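Local coordinates for protein hypoxanthine-guanine phosphoribosyltransferase (Leishmania tarentolae, PDB 1PZM) that probably transfers a 5-phosphoribosyl group from 5-phosphoribosyl diphosphate onto hypoxanthine or guanine, making IMP or GMP in purine salvage, at residues F69-D74 with I180-D185; I121-D126 with L149-L154; I127-I132 with L155-G160. One frame throughout, in Å; residues are numbered along the deposited sequence.

Contact 1. Residues F69-D74 with I180-D185; sequences FIFTAD and IGYGMD. Unlike the reference sequence in segment 180-185: G183 (reference Val), M184 (reference Trp), D185 (reference Thr). With 5GP (guanosine-5'-monophosphate), chain C.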
loop_
_atom_site.group_PDB
_atom_site.type_symbol
_atom_site.label_atom_id
_atom_site.label_comp_id
_atom_site.label_asym_id
_atom_site.label_seq_id
_atom_site.Cartn_x
_atom_site.Cartn_y
_atom_site.Cartn_z
ATOM N N PHE A 69 -3.183 3.846 -0.169
ATOM C CA PHE A 69 -2.349 2.654 0.067
ATOM C C PHE A 69 -1.963 2.342 1.509
ATOM O O PHE A 69 -1.891 1.139 1.886
ATOM C CB PHE A 69 -1.120 2.549 -0.873
ATOM C CG PHE A 69 0.144 3.216 -0.365
ATOM C CD1 PHE A 69 1.260 2.435 -0.033
ATOM C CD2 PHE A 69 0.259 4.628 -0.332
ATOM C CE1 PHE A 69 2.478 3.038 0.375
ATOM C CE2 PHE A 69 1.439 5.246 0.086
ATOM C CZ PHE A 69 2.545 4.447 0.473
ATOM N N ILE A 70 -1.643 3.348 2.310
ATOM C CA ILE A 70 -1.338 3.030 3.717
ATOM C C ILE A 70 -2.544 2.553 4.540
ATOM O O ILE A 70 -2.471 1.540 5.242
ATOM C CB ILE A 70 -0.549 4.163 4.390
ATOM C CG1 ILE A 70 0.857 4.194 3.712
ATOM C CG2 ILE A 70 -0.444 3.914 5.961
ATOM C CD1 ILE A 70 1.742 5.366 4.000
ATOM N N PHE A 71 -3.662 3.257 4.382
ATOM C CA PHE A 71 -4.915 2.912 5.051
ATOM C C PHE A 71 -5.327 1.502 4.660
ATOM O O PHE A 71 -5.747 0.731 5.511
ATOM C CB PHE A 71 -5.996 3.945 4.669
ATOM C CG PHE A 71 -7.344 3.687 5.316
ATOM C CD1 PHE A 71 -7.449 3.405 6.682
ATOM C CD2 PHE A 71 -8.515 3.805 4.542
ATOM C CE1 PHE A 71 -8.686 3.155 7.260
ATOM C CE2 PHE A 71 -9.790 3.614 5.149
ATOM C CZ PHE A 71 -9.866 3.274 6.483
ATOM N N THR A 72 -5.211 1.175 3.360
ATOM C CA THR A 72 -5.535 -0.161 2.888
ATOM C C THR A 72 -4.634 -1.254 3.589
ATOM O O THR A 72 -5.109 -2.308 4.018
ATOM C CB THR A 72 -5.356 -0.270 1.326
ATOM O OG1 THR A 72 -6.259 0.629 0.634
ATOM C CG2 THR A 72 -5.813 -1.620 0.896
ATOM N N ALA A 73 -3.321 -1.018 3.628
ATOM C CA ALA A 73 -2.389 -1.968 4.249
ATOM C C ALA A 73 -2.770 -2.224 5.689
ATOM O O ALA A 73 -2.666 -3.363 6.159
ATOM C CB ALA A 73 -0.985 -1.417 4.204
ATOM N N ASP A 74 -3.145 -1.154 6.402
ATOM C CA ASP A 74 -3.432 -1.281 7.847
ATOM C C ASP A 74 -4.871 -1.847 8.058
ATOM O O ASP A 74 -5.083 -2.744 8.837
ATOM C CB ASP A 74 -3.326 0.115 8.491
ATOM C CG ASP A 74 -1.874 0.601 8.632
ATOM O OD1 ASP A 74 -0.914 -0.129 8.187
ATOM O OD2 ASP A 74 -1.614 1.714 9.190
ATOM N N ILE A 180 -2.202 16.135 5.184
ATOM C CA ILE A 180 -1.090 15.386 4.608
ATOM C C ILE A 180 -0.776 14.259 5.612
ATOM O O ILE A 180 -1.278 14.287 6.752
ATOM C CB ILE A 180 0.157 16.309 4.411
ATOM C CG1 ILE A 180 0.610 16.836 5.802
ATOM C CG2 ILE A 180 -0.169 17.486 3.399
ATOM C CD1 ILE A 180 1.961 17.496 5.849
ATOM N N GLY A 181 0.033 13.282 5.183
ATOM C CA GLY A 181 0.464 12.211 6.075
ATOM C C GLY A 181 -0.348 10.943 5.924
ATOM O O GLY A 181 -1.400 11.001 5.342
ATOM N N TYR A 182 0.148 9.788 6.393
ATOM C CA TYR A 182 -0.682 8.561 6.355
ATOM C C TYR A 182 -1.211 8.245 4.900
ATOM O O TYR A 182 -2.387 7.827 4.665
ATOM C CB TYR A 182 -1.761 8.607 7.449
ATOM C CG TYR A 182 -2.294 7.235 7.811
ATOM C CD1 TYR A 182 -1.584 6.406 8.693
ATOM C CD2 TYR A 182 -3.474 6.754 7.231
ATOM C CE1 TYR A 182 -2.019 5.122 8.965
ATOM C CE2 TYR A 182 -3.933 5.472 7.504
ATOM C CZ TYR A 182 -3.203 4.671 8.392
ATOM O OH TYR A 182 -3.659 3.396 8.711
ATOM N N GLY A 183 -0.286 8.409 3.934
ATOM C CA GLY A 183 -0.601 8.174 2.527
ATOM C C GLY A 183 -1.029 9.399 1.764
ATOM O O GLY A 183 -1.038 9.349 0.529
ATOM N N MET A 184 -1.373 10.513 2.426
ATOM C CA MET A 184 -1.937 11.677 1.681
ATOM C C MET A 184 -0.827 12.695 1.474
ATOM O O MET A 184 0.004 12.900 2.382
ATOM C CB MET A 184 -3.085 12.323 2.501
ATOM C CG MET A 184 -4.291 11.339 2.583
ATOM S SD MET A 184 -5.565 11.619 3.860
ATOM C CE MET A 184 -4.624 10.855 5.295
ATOM N N ASP A 185 -0.822 13.368 0.342
ATOM C CA ASP A 185 0.364 14.116 -0.066
ATOM C C ASP A 185 0.099 15.613 -0.157
ATOM O O ASP A 185 -1.081 16.056 -0.187
ATOM C CB ASP A 185 0.804 13.671 -1.443
ATOM C CG ASP A 185 -0.157 14.146 -2.548
ATOM O OD1 ASP A 185 -1.366 13.919 -2.423
ATOM O OD2 ASP A 185 0.239 14.746 -3.559
HETATM P P 5GP C . -13.111 14.955 -4.037
HETATM O O1P 5GP C . -13.872 14.317 -2.927
HETATM O O2P 5GP C . -13.434 16.397 -4.198
HETATM O O3P 5GP C . -13.568 14.268 -5.270
HETATM O "O5'" 5GP C . -11.542 14.721 -3.793
HETATM C "C5'" 5GP C . -10.541 15.093 -4.751
HETATM C "C4'" 5GP C . -9.161 14.427 -4.465
HETATM O "O4'" 5GP C . -8.386 15.110 -3.469
HETATM C "C3'" 5GP C . -9.224 12.976 -3.997
HETATM O "O3'" 5GP C . -8.178 12.191 -4.576
HETATM C "C2'" 5GP C . -9.018 13.124 -2.498
HETATM O "O2'" 5GP C . -8.573 11.918 -1.947
HETATM C "C1'" 5GP C . -8.036 14.298 -2.362
HETATM N N9 5GP C . -8.245 15.096 -1.118
HETATM C C8 5GP C . -9.327 15.910 -0.727
HETATM N N7 5GP C . -9.012 16.555 0.481
HETATM C C5 5GP C . -7.663 16.325 0.645
HETATM C C6 5GP C . -6.777 16.696 1.664
HETATM O O6 5GP C . -7.184 17.346 2.677
HETATM N N1 5GP C . -5.439 16.315 1.581
HETATM C C2 5GP C . -4.993 15.588 0.476
HETATM N N2 5GP C . -3.716 15.235 0.345
HETATM N N3 5GP C . -5.862 15.212 -0.509
HETATM C C4 5GP C . -7.189 15.591 -0.413
HETATM O O HOH W 1 -3.534 5.833 3.222
#

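Contact 2. Residues I121-D126 with L149-L154; sequences IMLVED and LKTVVL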
loop_
_atom_site.group_PDB
_atom_site.type_symbol
_atom_site.label_atom_id
_atom_site.label_comp_id
_atom_site.label_asym_id
_atom_site.label_seq_id
_atom_site.Cartn_x
_atom_site.Cartn_y
_atom_site.Cartn_z
ATOM N N ILE A 121 -17.712 -6.191 -2.755
ATOM C CA ILE A 121 -16.594 -5.258 -2.922
ATOM C C ILE A 121 -16.718 -4.007 -2.048
ATOM O O ILE A 121 -17.817 -3.540 -1.738
ATOM C CB ILE A 121 -16.396 -4.864 -4.407
ATOM C CG1 ILE A 121 -17.561 -4.046 -4.907
ATOM C CG2 ILE A 121 -16.126 -6.087 -5.325
ATOM C CD1 ILE A 121 -17.305 -3.524 -6.313
ATOM N N MET A 122 -15.559 -3.492 -1.650
ATOM C CA MET A 122 -15.486 -2.346 -0.766
ATOM C C MET A 122 -14.451 -1.365 -1.286
ATOM O O MET A 122 -13.216 -1.694 -1.366
ATOM C CB MET A 122 -15.078 -2.777 0.638
ATOM C CG MET A 122 -15.083 -1.577 1.608
ATOM S SD MET A 122 -14.947 -2.034 3.318
ATOM C CE MET A 122 -16.705 -2.692 3.518
ATOM N N LEU A 123 -14.922 -0.165 -1.629
ATOM C CA LEU A 123 -14.013 0.883 -2.087
ATOM C C LEU A 123 -13.350 1.494 -0.878
ATOM O O LEU A 123 -14.040 1.837 0.129
ATOM C CB LEU A 123 -14.754 1.980 -2.870
ATOM C CG LEU A 123 -15.212 1.607 -4.284
ATOM C CD1 LEU A 123 -16.223 2.598 -4.809
ATOM C CD2 LEU A 123 -13.998 1.518 -5.204
ATOM N N VAL A 124 -12.019 1.648 -0.968
ATOM C CA VAL A 124 -11.222 2.085 0.170
ATOM C C VAL A 124 -10.586 3.427 -0.206
ATOM O O VAL A 124 -9.821 3.523 -1.142
ATOM C CB VAL A 124 -10.095 1.068 0.556
ATOM C CG1 VAL A 124 -9.244 1.656 1.707
ATOM C CG2 VAL A 124 -10.693 -0.295 0.968
ATOM N N GLU A 125 -10.951 4.475 0.534
ATOM C CA GLU A 125 -10.499 5.824 0.201
ATOM C C GLU A 125 -9.790 6.466 1.376
ATOM O O GLU A 125 -10.184 6.263 2.546
ATOM C CB GLU A 125 -11.713 6.686 -0.089
ATOM C CG GLU A 125 -12.351 6.468 -1.412
ATOM C CD GLU A 125 -11.935 7.523 -2.408
ATOM O OE1 GLU A 125 -10.708 7.686 -2.659
ATOM O OE2 GLU A 125 -12.863 8.219 -2.905
ATOM N N ASP A 126 -8.807 7.307 1.084
ATOM C CA ASP A 126 -8.165 8.032 2.183
ATOM C C ASP A 126 -9.027 9.199 2.688
ATOM O O ASP A 126 -9.241 9.351 3.905
ATOM C CB ASP A 126 -6.779 8.527 1.792
ATOM C CG ASP A 126 -6.751 9.184 0.448
ATOM O OD1 ASP A 126 -7.784 9.329 -0.228
ATOM O OD2 ASP A 126 -5.695 9.627 -0.034
ATOM N N LEU A 149 -21.797 -3.421 -2.905
ATOM C CA LEU A 149 -20.775 -2.395 -2.938
ATOM C C LEU A 149 -20.875 -1.536 -1.688
ATOM O O LEU A 149 -21.959 -0.983 -1.378
ATOM C CB LEU A 149 -20.972 -1.500 -4.141
ATOM C CG LEU A 149 -20.047 -0.273 -4.048
ATOM C CD1 LEU A 149 -18.580 -0.744 -4.206
ATOM C CD2 LEU A 149 -20.418 0.843 -5.032
ATOM N N LYS A 150 -19.760 -1.390 -0.989
ATOM C CA LYS A 150 -19.748 -0.516 0.171
ATOM C C LYS A 150 -18.488 0.363 0.086
ATOM O O LYS A 150 -17.567 0.055 -0.687
ATOM C CB LYS A 150 -19.775 -1.290 1.502
ATOM C CG LYS A 150 -21.068 -2.094 1.828
ATOM C CD LYS A 150 -22.286 -1.228 2.212
ATOM C CE LYS A 150 -23.580 -2.073 2.126
ATOM N NZ LYS A 150 -24.814 -1.232 1.858
ATOM N N THR A 151 -18.489 1.477 0.834
ATOM C CA THR A 151 -17.356 2.382 0.842
ATOM C C THR A 151 -16.857 2.592 2.230
ATOM O O THR A 151 -17.667 2.863 3.173
ATOM C CB THR A 151 -17.745 3.755 0.256
ATOM O OG1 THR A 151 -18.927 4.264 0.967
ATOM C CG2 THR A 151 -18.197 3.617 -1.173
ATOM N N VAL A 152 -15.535 2.549 2.370
ATOM C CA VAL A 152 -14.927 2.920 3.645
ATOM C C VAL A 152 -13.944 4.079 3.387
ATOM O O VAL A 152 -13.160 4.042 2.404
ATOM C CB VAL A 152 -14.224 1.701 4.319
ATOM C CG1 VAL A 152 -13.158 1.044 3.359
ATOM C CG2 VAL A 152 -13.583 2.102 5.666
ATOM N N VAL A 153 -13.972 5.098 4.247
ATOM C CA VAL A 153 -13.162 6.307 4.033
ATOM C C VAL A 153 -12.500 6.652 5.363
ATOM O O VAL A 153 -13.218 6.749 6.391
ATOM C CB VAL A 153 -14.135 7.524 3.604
ATOM C CG1 VAL A 153 -13.379 8.864 3.506
ATOM C CG2 VAL A 153 -14.832 7.237 2.247
ATOM N N LEU A 154 -11.200 6.950 5.367
ATOM C CA LEU A 154 -10.558 7.237 6.673
ATOM C C LEU A 154 -11.012 8.594 7.170
ATOM O O LEU A 154 -11.457 8.741 8.329
ATOM C CB LEU A 154 -8.996 7.152 6.610
ATOM C CG LEU A 154 -8.231 7.482 7.907
ATOM C CD1 LEU A 154 -8.649 6.598 9.110
ATOM C CD2 LEU A 154 -6.693 7.409 7.638
#

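Contact 3. Residues I127-I132 with L155-G160; sequences IVDSAI and LDKPSG. With 5GP (guanosine-5'-monophosphate), chain C.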
loop_
_atom_site.group_PDB
_atom_site.type_symbol
_atom_site.label_atom_id
_atom_site.label_comp_id
_atom_site.label_asym_id
_atom_site.label_seq_id
_atom_site.Cartn_x
_atom_site.Cartn_y
_atom_site.Cartn_z
ATOM N N ILE A 127 -9.533 10.005 1.780
ATOM C CA ILE A 127 -10.244 11.226 2.154
ATOM C C ILE A 127 -11.248 11.563 1.079
ATOM O O ILE A 127 -10.969 11.431 -0.117
ATOM C CB ILE A 127 -9.238 12.403 2.504
ATOM C CG1 ILE A 127 -10.003 13.626 3.026
ATOM C CG2 ILE A 127 -8.293 12.768 1.319
ATOM C CD1 ILE A 127 -9.153 14.470 3.993
ATOM N N VAL A 128 -12.439 11.952 1.509
ATOM C CA VAL A 128 -13.497 12.368 0.601
ATOM C C VAL A 128 -13.898 13.797 0.904
ATOM O O VAL A 128 -14.260 14.129 2.043
ATOM C CB VAL A 128 -14.707 11.420 0.617
ATOM C CG1 VAL A 128 -15.806 11.912 -0.332
ATOM C CG2 VAL A 128 -14.289 9.986 0.192
ATOM N N ASP A 129 -13.882 14.650 -0.119
ATOM C CA ASP A 129 -14.171 16.044 0.084
ATOM C C ASP A 129 -15.464 16.399 -0.693
ATOM O O ASP A 129 -16.562 16.292 -0.127
ATOM C CB ASP A 129 -12.903 16.842 -0.290
ATOM C CG ASP A 129 -13.056 18.336 -0.100
ATOM O OD1 ASP A 129 -13.948 18.784 0.666
ATOM O OD2 ASP A 129 -12.290 19.145 -0.670
ATOM N N SER A 130 -15.387 16.731 -1.998
ATOM C CA SER A 130 -16.625 17.024 -2.737
ATOM C C SER A 130 -17.393 15.740 -3.022
ATOM O O SER A 130 -18.586 15.795 -3.299
ATOM C CB SER A 130 -16.313 17.696 -4.096
ATOM O OG SER A 130 -15.623 16.745 -4.943
ATOM N N ALA A 131 -16.686 14.613 -3.006
ATOM C CA ALA A 131 -17.248 13.298 -3.365
ATOM C C ALA A 131 -17.454 13.092 -4.891
ATOM O O ALA A 131 -17.980 12.057 -5.315
ATOM C CB ALA A 131 -18.598 13.024 -2.577
ATOM N N ILE A 132 -17.027 14.041 -5.725
ATOM C CA ILE A 132 -17.163 13.818 -7.156
ATOM C C ILE A 132 -16.363 12.570 -7.563
ATOM O O ILE A 132 -16.857 11.707 -8.292
ATOM C CB ILE A 132 -16.783 15.115 -7.929
ATOM C CG1 ILE A 132 -17.871 16.173 -7.655
ATOM C CG2 ILE A 132 -16.609 14.890 -9.491
ATOM C CD1 ILE A 132 -17.497 17.551 -8.017
ATOM N N LEU A 155 -10.942 9.588 6.268
ATOM C CA LEU A 155 -11.241 10.964 6.632
ATOM C C LEU A 155 -12.369 11.451 5.768
ATOM O O LEU A 155 -12.237 11.601 4.563
ATOM C CB LEU A 155 -10.015 11.858 6.425
ATOM C CG LEU A 155 -8.772 11.516 7.217
ATOM C CD1 LEU A 155 -7.723 12.549 6.850
ATOM C CD2 LEU A 155 -9.129 11.573 8.742
ATOM N N ASP A 156 -13.505 11.744 6.389
ATOM C CA ASP A 156 -14.647 12.279 5.619
ATOM C C ASP A 156 -14.742 13.750 5.913
ATOM O O ASP A 156 -14.823 14.136 7.106
ATOM C CB ASP A 156 -15.939 11.551 6.063
ATOM C CG ASP A 156 -17.058 11.699 5.060
ATOM O OD1 ASP A 156 -18.231 11.418 5.418
ATOM O OD2 ASP A 156 -16.821 12.082 3.882
ATOM N N LYS A 157 -14.825 14.578 4.856
ATOM C CA LYS A 157 -15.100 16.014 5.001
ATOM C C LYS A 157 -16.474 16.360 4.433
ATOM O O LYS A 157 -16.577 16.986 3.335
ATOM C CB LYS A 157 -13.975 16.882 4.341
ATOM C CG LYS A 157 -12.555 16.575 4.921
ATOM C CD LYS A 157 -11.437 17.584 4.444
ATOM C CE LYS A 157 -11.172 17.446 3.032
ATOM N NZ LYS A 157 -9.792 18.009 2.539
ATOM N N PRO A 158 -17.547 16.018 5.173
ATOM C CA PRO A 158 -18.909 16.192 4.634
ATOM C C PRO A 158 -19.293 17.657 4.390
ATOM O O PRO A 158 -20.189 17.968 3.544
ATOM C CB PRO A 158 -19.817 15.494 5.680
ATOM C CG PRO A 158 -19.016 15.473 7.011
ATOM C CD PRO A 158 -17.560 15.459 6.546
ATOM N N SER A 159 -18.613 18.585 5.053
ATOM C CA SER A 159 -18.981 19.988 4.789
ATOM C C SER A 159 -18.507 20.397 3.389
ATOM O O SER A 159 -18.895 21.396 2.931
ATOM C CB SER A 159 -18.456 20.972 5.842
ATOM O OG SER A 159 -17.023 20.977 5.889
ATOM N N GLY A 160 -17.661 19.587 2.754
ATOM C CA GLY A 160 -17.200 19.835 1.402
ATOM C C GLY A 160 -18.067 19.334 0.236
ATOM O O GLY A 160 -17.699 19.574 -0.923
HETATM P P 5GP C . -13.111 14.955 -4.037
HETATM O O1P 5GP C . -13.872 14.317 -2.927
HETATM O O2P 5GP C . -13.434 16.397 -4.198
HETATM O O3P 5GP C . -13.568 14.268 -5.270
HETATM O "O5'" 5GP C . -11.542 14.721 -3.793
HETATM C "C5'" 5GP C . -10.541 15.093 -4.751
HETATM C "C4'" 5GP C . -9.161 14.427 -4.465
HETATM O "O4'" 5GP C . -8.386 15.110 -3.469
HETATM C "C3'" 5GP C . -9.224 12.976 -3.997
HETATM O "O3'" 5GP C . -8.178 12.191 -4.576
HETATM C "C2'" 5GP C . -9.018 13.124 -2.498
HETATM O "O2'" 5GP C . -8.573 11.918 -1.947
HETATM C "C1'" 5GP C . -8.036 14.298 -2.362
HETATM N N9 5GP C . -8.245 15.096 -1.118
HETATM C C8 5GP C . -9.327 15.910 -0.727
HETATM N N7 5GP C . -9.012 16.555 0.481
HETATM C C5 5GP C . -7.663 16.325 0.645
HETATM C C6 5GP C . -6.777 16.696 1.664
HETATM O O6 5GP C . -7.184 17.346 2.677
HETATM N N1 5GP C . -5.439 16.315 1.581
HETATM C C2 5GP C . -4.993 15.588 0.476
HETATM N N2 5GP C . -3.716 15.235 0.345
HETATM N N3 5GP C . -5.862 15.212 -0.509
HETATM C C4 5GP C . -7.189 15.591 -0.413
HETATM O O HOH W 2 -11.106 20.186 1.740
#

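Contact 1. Residues F69-D74 with I180-D185
Y182 carries most of this contact, lying against the first turns of helix 69-81. Its hydroxyl donates to D74 OD2, with 2.7 Å between Y182 OH and D74 OD2. The oxygen is met on its anti side, 29° out of the carboxylate plane, and that plane stands 61° from the ring. I70 covers one face of the phenol: its CG2 sits 3.7 Å from the centroid of the Y182 ring and 16° off the normal, a CH-pi contact displaced toward the rim. On I70 the branching explains this, since CG2 is anti to the backbone N while CG1 turns the other way and carries CD1 to within 3.7 Å of G183 N. F71 adds its CB, 3.8 Å from Y182 CE2.

One water joins the backbones, donating to Y182 O at 2.7 Å and accepting from F71 N at 2.8 Å. The type I' turn G181-M184 sets up this meeting. It is closed by the bonds G181 N to M184 O (2.8 Å) and M184 N to G181 O (3.0 Å), and G183 brings bare backbone up to I70. D74 also makes salt bridges to R77 of its own helix and R77 of the second subunit, and takes a hydrogen bond from W34 NE1, which would favour its charged form.

The contact thus lies between the dimer interface, where the F69 ring meets F90 of the second subunit edge-to-face, and the GMP pocket, which M184 and D185 line. Helix 30-48 meets Y182 through V33 and W34, and strand 148-156 meets F71 through V152 and L154.

Contact 2. Residues I121-D126 with L149-L154
The flat groups joining I121-E125 to L149-V153 are peptides, and they make a parallel beta pair in the core sheet of the type I phosphoribosyltransferase fold. K150 N reaches I121 O, and L123 N reaches K150 O. Farther along, the V152 N to L123 O bond is 2.8 Å long with an N-H...O angle of 174°, the straightest of the five. The E125 N to V152 O bond follows at 2.9 Å. The strand axes approach to 4.5 Å and run parallel, their directions 22° apart.

One face of the pair carries M122, V124, K150 and V152. There M122 SD meets V152 CG1 at 3.6 Å, the two side chains crossing at about a right angle, and the bend at chi3 (-74°) brings CE toward K150 CB. V124 and V152 instead lie side by side, with V124 CG2 3.7 Å from V152 CG1. Helices 30-48 and 69-81 cover this face, through I44 and Y48 on M122 and through F71 and T72 on V124.

The other face holds I121, L123, E125, L149, T151 and V153. I121 CG1 touches L149 CD1 at 3.5 Å, and L123 leans on the same methyl. T151 OG1 is satisfied outside the pair by L166 O. Strand 121-125 leads into D126, which binds the GMP. Both chains turn a corner here, and the last bond runs from L154 N to E125 O at 3.1 Å.

Contact 3. Residues I127-I132 with L155-G160
K157, just past the end of strand 148-156, extends to the purine of the bound GMP. Its CB stands 3.6 Å from V128 O, the carbonyl that also accepts K157 N at 2.9 Å. CG lies equally near V128 O and I127 CD1, and CD and CE continue along that methyl, with K157 CD 3.9 Å from I127 CD1. CE also faces the carboxylate carbon of D129, with K157 CE to D129 CG at 3.8 Å. A bend at chi3 (-68°) then directs the ammonium at the Hoogsteen edge of the base, where K157 NZ bonds to GMP N7 at 2.6 Å and to GMP O6 at 2.7 Å. A177 O and a water also accept from NZ. Four acceptors around three hydrogens suggest that one is shared.

The two segments meet as a short parallel pair, I127 beside L155 and V128 beside D156, with V128 N also bonded to L155 O. They belong to the beta-alpha-beta unit of strand 127-128, helix 132-142 and strand 148-156. Past V128 the chain becomes the phosphate-binding loop: D129 N and A131 N each donate to GMP O1P at 2.8 Å, and S130 N reaches GMP O2P. S130 OG accepts from I132 N in an ST turn at the start of the helix. D129 OD2 pairs with R176; the water on K157 NZ donates to it only weakly.

Backbone N-H groups next to a helix N-terminus thus receive the phosphate, and a lysine reads the O6/N7 edge common to guanine and hypoxanthine, consistent with the enzyme's choice of 6-oxopurines.

How the contacts relate
Strand 148-156 serves both contact 2 and contact 3, whose centres are 13 Å apart; the corner between them is bridged by a probable hydrogen bond from L155 N to D126 O, 2.9 Å. Contact 1 closes the chain loop in which both are nested, and its M184 touches each: M184 CG lies 3.4 Å from D126 OD2, and M184 SD 3.9 Å from I127 CG2. All three converge on the GMP. Contact 2 delivers D126 to the pocket. Contact 3 supplies I127, with I127 CG2 3.4 Å from GMP N9. Contact 1 places D185 O 2.8 Å from GMP N2, across the purine from the lysine of contact 3.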